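Benzoylformate Decarboxylase (Polynucleobacter necessarius, PDB 4K9Q) probably decarboxylates benzoylformate to benzaldehyde, using bound thiamine diphosphate and magnesium, as a member of the thiamine-diphosphate-dependent enzyme family. Local coordinates at residues 73-78 with 117-122; 80-85 with 92-97. One frame throughout, in Å; residues are numbered along the deposited sequence.

Contact 1: 73-78 with 117-122; sequences AGLGNA and NMPKPW. With TPP (thiamine diphosphate), chain D.
M118 reaches across to helix 71-77 and lays its thioether along the side chain of L75, ending with its methyl against the backbone of G76. The methionine is fully stretched: CG stands anti to the backbone N (chi1 -168°) and the two following torsions are also near 180°, which carries CE far enough to come within 3.4 Å of G76 CA and 3.6 Å of G76 N. With only hydrogens on its alpha carbon, G76 lets the methyl settle directly on the helix backbone, a snug fit for two carbons. L75 comes the other way, so that the two side chains run alongside each other, pointing in opposite directions. Its CD2 branch does all the touching, lying 3.8 Å from M118 SD and 3.9 Å from M118 CB, and the same methyl also touches P119 CD at 4.0 Å. One leucine methyl thus serves both neighbours, which lie to adjoining sides of it.

The setting is the N-terminal, pyrimidine-binding type of domain of the thiamine diphosphate enzymes, a parallel sheet wrapped in helices; 117-122 belongs to the long connection between strands 93-98 and 126-127, and F155 of strand 154-159 touches both L75 and P119. The far side of the helix turns to the cofactor. There A73 CB lies 4.0 Å from N3' of the thiamine diphosphate pyrimidine, and N77 ND2 comes within 3.3 Å of its methyl CM2, the amide being tied by a hydrogen bond to E47. The cofactor's hydrogen bonds include those to S375, G398 and G430 of a second subunit, which places this helix at the subunit interface. W122 of that second subunit packs on M118.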
loop_
_atom_site.group_PDB
_atom_site.type_symbol
_atom_site.label_atom_id
_atom_site.label_comp_id
_atom_site.label_asym_id
_atom_site.label_seq_id
_atom_site.Cartn_x
_atom_site.Cartn_y
_atom_site.Cartn_z
ATOM N N ALA A 73 14.548 10.707 -2.741
ATOM C CA ALA A 73 14.576 12.175 -2.712
ATOM C C ALA A 73 14.099 12.745 -4.039
ATOM O O ALA A 73 13.258 13.645 -4.088
ATOM C CB ALA A 73 15.987 12.682 -2.417
ATOM N N GLY A 74 14.661 12.215 -5.116
ATOM C CA GLY A 74 14.321 12.649 -6.453
ATOM C C GLY A 74 12.917 12.226 -6.821
ATOM O O GLY A 74 12.140 13.017 -7.370
ATOM N N LEU A 75 12.577 10.973 -6.530
ATOM C CA LEU A 75 11.221 10.509 -6.813
ATOM C C LEU A 75 10.192 11.371 -6.082
ATOM O O LEU A 75 9.170 11.735 -6.654
ATOM C CB LEU A 75 11.062 9.034 -6.463
ATOM C CG LEU A 75 9.662 8.471 -6.701
ATOM C CD1 LEU A 75 9.299 8.518 -8.180
ATOM C CD2 LEU A 75 9.606 7.047 -6.169
ATOM N N GLY A 76 10.474 11.715 -4.829
ATOM C CA GLY A 76 9.587 12.577 -4.063
ATOM C C GLY A 76 9.331 13.917 -4.739
ATOM O O GLY A 76 8.182 14.331 -4.891
ATOM N N ASN A 77 10.397 14.600 -5.147
ATOM C CA ASN A 77 10.245 15.887 -5.828
ATOM C C ASN A 77 9.416 15.771 -7.104
ATOM O O ASN A 77 8.818 16.759 -7.565
ATOM C CB ASN A 77 11.612 16.492 -6.160
ATOM C CG ASN A 77 12.278 17.134 -4.956
ATOM O OD1 ASN A 77 11.661 17.283 -3.899
ATOM N ND2 ASN A 77 13.540 17.526 -5.113
ATOM N N ALA A 78 9.418 14.576 -7.694
ATOM C CA ALA A 78 8.728 14.342 -8.960
ATOM C C ALA A 78 7.258 13.914 -8.859
ATOM O O ALA A 78 6.601 13.772 -9.890
ATOM C CB ALA A 78 9.496 13.308 -9.787
ATOM N N ASN A 117 6.374 1.214 -3.053
ATOM C CA ASN A 117 5.160 1.844 -2.552
ATOM C C ASN A 117 5.123 3.356 -2.665
ATOM O O ASN A 117 4.048 3.947 -2.659
ATOM C CB ASN A 117 4.859 1.396 -1.125
ATOM C CG ASN A 117 4.367 -0.036 -1.077
ATOM O OD1 ASN A 117 3.788 -0.514 -2.047
ATOM N ND2 ASN A 117 4.599 -0.728 0.037
ATOM N N MET A 118 6.289 3.980 -2.795
ATOM C CA MET A 118 6.325 5.439 -2.872
ATOM C C MET A 118 5.494 6.059 -4.016
ATOM O O MET A 118 4.715 6.971 -3.770
ATOM C CB MET A 118 7.766 5.956 -2.897
ATOM C CG MET A 118 7.823 7.466 -2.691
ATOM S SD MET A 118 9.475 8.100 -2.475
ATOM C CE MET A 118 9.093 9.835 -2.144
ATOM N N PRO A 119 5.647 5.564 -5.263
ATOM C CA PRO A 119 4.923 6.199 -6.383
ATOM C C PRO A 119 3.438 5.822 -6.481
ATOM O O PRO A 119 2.716 6.448 -7.254
ATOM C CB PRO A 119 5.677 5.688 -7.613
ATOM C CG PRO A 119 6.202 4.355 -7.184
ATOM C CD PRO A 119 6.521 4.469 -5.722
ATOM N N LYS A 120 2.996 4.817 -5.722
ATOM C CA LYS A 120 1.573 4.472 -5.671
ATOM C C LYS A 120 0.781 5.661 -5.100
ATOM O O LYS A 120 1.225 6.308 -4.143
ATOM C CB LYS A 120 1.353 3.227 -4.801
ATOM C CG LYS A 120 1.974 1.935 -5.357
ATOM C CD LYS A 120 1.703 0.772 -4.402
ATOM C CE LYS A 120 2.324 -0.532 -4.895
ATOM N NZ LYS A 120 1.503 -1.165 -5.964
ATOM N N PRO A 121 -0.418 5.927 -5.640
ATOM C CA PRO A 121 -1.159 5.137 -6.631
ATOM C C PRO A 121 -0.988 5.647 -8.060
ATOM O O PRO A 121 -1.922 5.526 -8.855
ATOM C CB PRO A 121 -2.610 5.374 -6.204
ATOM C CG PRO A 121 -2.589 6.814 -5.738
ATOM C CD PRO A 121 -1.251 6.996 -5.059
ATOM N N TRP A 122 0.169 6.207 -8.389
ATOM C CA TRP A 122 0.305 6.925 -9.655
ATOM C C TRP A 122 1.219 6.283 -10.696
ATOM O O TRP A 122 1.787 6.973 -11.541
ATOM C CB TRP A 122 0.703 8.372 -9.386
ATOM C CG TRP A 122 -0.325 9.064 -8.534
ATOM C CD1 TRP A 122 -0.192 9.456 -7.234
ATOM C CD2 TRP A 122 -1.658 9.408 -8.926
ATOM N NE1 TRP A 122 -1.357 10.046 -6.798
ATOM C CE2 TRP A 122 -2.274 10.023 -7.817
ATOM C CE3 TRP A 122 -2.389 9.255 -10.109
ATOM C CZ2 TRP A 122 -3.587 10.506 -7.860
ATOM C CZ3 TRP A 122 -3.695 9.723 -10.151
ATOM C CH2 TRP A 122 -4.276 10.347 -9.034
HETATM N "N1'" TPP D . 18.239 15.369 -6.315
HETATM C "C2'" TPP D . 17.818 15.487 -5.000
HETATM C CM2 TPP D . 16.428 15.956 -4.687
HETATM N "N3'" TPP D . 18.660 15.160 -3.955
HETATM C "C4'" TPP D . 19.934 14.719 -4.216
HETATM N "N4'" TPP D . 20.736 14.391 -3.205
HETATM C "C5'" TPP D . 20.380 14.632 -5.535
HETATM C "C6'" TPP D . 19.527 14.940 -6.594
HETATM C "C7'" TPP D . 21.777 14.147 -5.823
HETATM N N3 TPP D . 22.871 15.050 -5.491
HETATM C C2 TPP D . 23.668 14.942 -4.363
HETATM S S1 TPP D . 24.827 16.056 -4.265
HETATM C C5 TPP D . 24.365 16.716 -5.666
HETATM C C4 TPP D . 23.284 16.082 -6.273
HETATM C CM4 TPP D . 22.645 16.484 -7.579
HETATM C C6 TPP D . 25.172 17.887 -6.149
HETATM C C7 TPP D . 25.152 19.108 -5.244
HETATM O O7 TPP D . 25.742 20.135 -6.008
HETATM P PA TPP D . 26.002 21.598 -5.394
HETATM O O1A TPP D . 24.806 22.003 -4.581
HETATM O O2A TPP D . 26.274 22.578 -6.490
HETATM O O3A TPP D . 27.196 21.375 -4.340
HETATM P PB TPP D . 28.747 21.073 -4.636
HETATM O O1B TPP D . 28.913 19.591 -4.542
HETATM O O2B TPP D . 29.521 21.778 -3.544
HETATM O O3B TPP D . 29.138 21.539 -6.002
#

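Contact 2: 80-85 with 92-97; sequences GCLLTA and LIITAG
With chi1 at -180°, L82 carries CG anti to its backbone N, and although its CB leaves the helix across the line to the strand, the CD1 methyl ends up near I94. On the strand side, I94 holds CG1 beside its own backbone N (chi1 -50°), and chi2 of -61° bends the ethyl arm instead of leaving it extended. The two branches cross obliquely: L82 CD1 rests 3.9 Å from I94 CG1 and 4.2 Å from I94 CD1, so one leucine methyl covers the bent ethyl arm of the isoleucine. One turn further along the helix, A85 faces the strand with its CB and takes the CD1 methyl of L92 at 3.9 Å.

Helices 71-77 and 79-88 form the connection of a beta-alpha-beta crossover between the parallel neighbours 66-69 and 93-98, inner strands of the six-stranded sheet of the N-terminal domain, and this pair of contacts lays the second helix against that sheet. L92 and I94 are bonded through their backbones to V154 of the neighbouring strand, and I94 also to L156. The interface is purely apolar and buried. Around it, I94 also packs on V67 and F155, L82 on P153, and A85 on D55 of helix 47-61, whose S58 touches L92. On the helix surface turned from the strand, T84 OG1 is hydrogen-bonded to S397 OG.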
loop_
_atom_site.group_PDB
_atom_site.type_symbol
_atom_site.label_atom_id
_atom_site.label_comp_id
_atom_site.label_asym_id
_atom_site.label_seq_id
_atom_site.Cartn_x
_atom_site.Cartn_y
_atom_site.Cartn_z
ATOM N N GLY A 80 4.268 15.063 -8.066
ATOM C CA GLY A 80 3.179 15.851 -8.629
ATOM C C GLY A 80 3.131 15.700 -10.146
ATOM O O GLY A 80 2.079 15.463 -10.741
ATOM N N CYS A 81 4.279 15.822 -10.790
ATOM C CA CYS A 81 4.312 15.631 -12.229
ATOM C C CYS A 81 4.097 14.166 -12.633
ATOM O O CYS A 81 3.617 13.895 -13.721
ATOM C CB CYS A 81 5.577 16.235 -12.834
ATOM S SG CYS A 81 5.419 18.041 -12.928
ATOM N N LEU A 82 4.414 13.227 -11.751
ATOM C CA LEU A 82 4.147 11.827 -12.053
ATOM C C LEU A 82 2.630 11.565 -12.033
ATOM O O LEU A 82 2.098 10.906 -12.914
ATOM C CB LEU A 82 4.892 10.916 -11.078
ATOM C CG LEU A 82 4.688 9.417 -11.313
ATOM C CD1 LEU A 82 4.980 9.055 -12.758
ATOM C CD2 LEU A 82 5.597 8.632 -10.369
ATOM N N LEU A 83 1.934 12.106 -11.031
ATOM C CA LEU A 83 0.475 12.065 -11.018
ATOM C C LEU A 83 -0.041 12.573 -12.365
ATOM O O LEU A 83 -0.904 11.961 -12.995
ATOM C CB LEU A 83 -0.064 12.919 -9.858
ATOM C CG LEU A 83 -1.567 13.041 -9.580
ATOM C CD1 LEU A 83 -1.806 13.575 -8.172
ATOM C CD2 LEU A 83 -2.243 13.954 -10.596
ATOM N N THR A 84 0.509 13.687 -12.833
ATOM C CA THR A 84 0.037 14.270 -14.080
ATOM C C THR A 84 0.343 13.373 -15.291
ATOM O O THR A 84 -0.506 13.193 -16.169
ATOM C CB THR A 84 0.601 15.679 -14.257
ATOM O OG1 THR A 84 0.134 16.500 -13.173
ATOM C CG2 THR A 84 0.174 16.276 -15.601
ATOM N N ALA A 85 1.541 12.792 -15.329
ATOM C CA ALA A 85 1.873 11.848 -16.409
ATOM C C ALA A 85 0.892 10.669 -16.429
ATOM O O ALA A 85 0.477 10.202 -17.491
ATOM C CB ALA A 85 3.300 11.345 -16.257
ATOM N N LEU A 92 5.724 6.827 -19.709
ATOM C CA LEU A 92 7.075 7.084 -19.215
ATOM C C LEU A 92 7.618 5.884 -18.454
ATOM O O LEU A 92 6.879 5.202 -17.730
ATOM C CB LEU A 92 7.084 8.300 -18.285
ATOM C CG LEU A 92 6.619 9.609 -18.886
ATOM C CD1 LEU A 92 6.785 10.713 -17.834
ATOM C CD2 LEU A 92 7.434 9.920 -20.168
ATOM N N ILE A 93 8.911 5.624 -18.621
ATOM C CA ILE A 93 9.584 4.640 -17.785
ATOM C C ILE A 93 10.388 5.393 -16.733
ATOM O O ILE A 93 11.470 5.936 -17.023
ATOM C CB ILE A 93 10.470 3.705 -18.621
ATOM C CG1 ILE A 93 9.597 2.942 -19.624
ATOM C CG2 ILE A 93 11.227 2.729 -17.710
ATOM C CD1 ILE A 93 10.384 2.075 -20.595
ATOM N N ILE A 94 9.837 5.458 -15.524
ATOM C CA ILE A 94 10.482 6.191 -14.440
ATOM C C ILE A 94 11.504 5.297 -13.760
ATOM O O ILE A 94 11.156 4.243 -13.227
ATOM C CB ILE A 94 9.477 6.671 -13.372
ATOM C CG1 ILE A 94 8.274 7.414 -13.990
ATOM C CG2 ILE A 94 10.210 7.532 -12.327
ATOM C CD1 ILE A 94 8.612 8.666 -14.759
ATOM N N THR A 95 12.770 5.700 -13.777
ATOM C CA THR A 95 13.787 4.929 -13.074
ATOM C C THR A 95 14.428 5.772 -11.988
ATOM O O THR A 95 14.672 6.958 -12.178
ATOM C CB THR A 95 14.874 4.380 -14.020
ATOM O OG1 THR A 95 15.709 5.451 -14.489
ATOM C CG2 THR A 95 14.230 3.684 -15.206
ATOM N N ALA A 96 14.661 5.168 -10.831
ATOM C CA ALA A 96 15.433 5.833 -9.790
ATOM C C ALA A 96 16.506 4.888 -9.281
ATOM O O ALA A 96 16.239 3.711 -9.045
ATOM C CB ALA A 96 14.537 6.264 -8.644
ATOM N N GLY A 97 17.721 5.396 -9.105
ATOM C CA GLY A 97 18.757 4.604 -8.475
ATOM C C GLY A 97 18.351 4.271 -7.054
ATOM O O GLY A 97 17.542 4.967 -6.433
#

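Overall arrangement
From the N terminus, the chain passes along helix 71-77 and almost at once enters helix 79-88, turns, and runs into strand 93-98; contact 2 closes this short loop of helix and strand. It then goes out through the long connection to 117-122, which comes back to helix 71-77 and closes the larger loop of contact 1, with contact 2 wholly within it. Their centres are about 7 Å apart, and the two contacts touch directly: W122 CZ2 packs 3.6 Å from L83 CD1, and P119 CB lies 4.0 Å from L82 CD2. The returning segment thus spans both consecutive helices, while contact 2 ties the second of them to the sheet. Both contacts touch the second subunit.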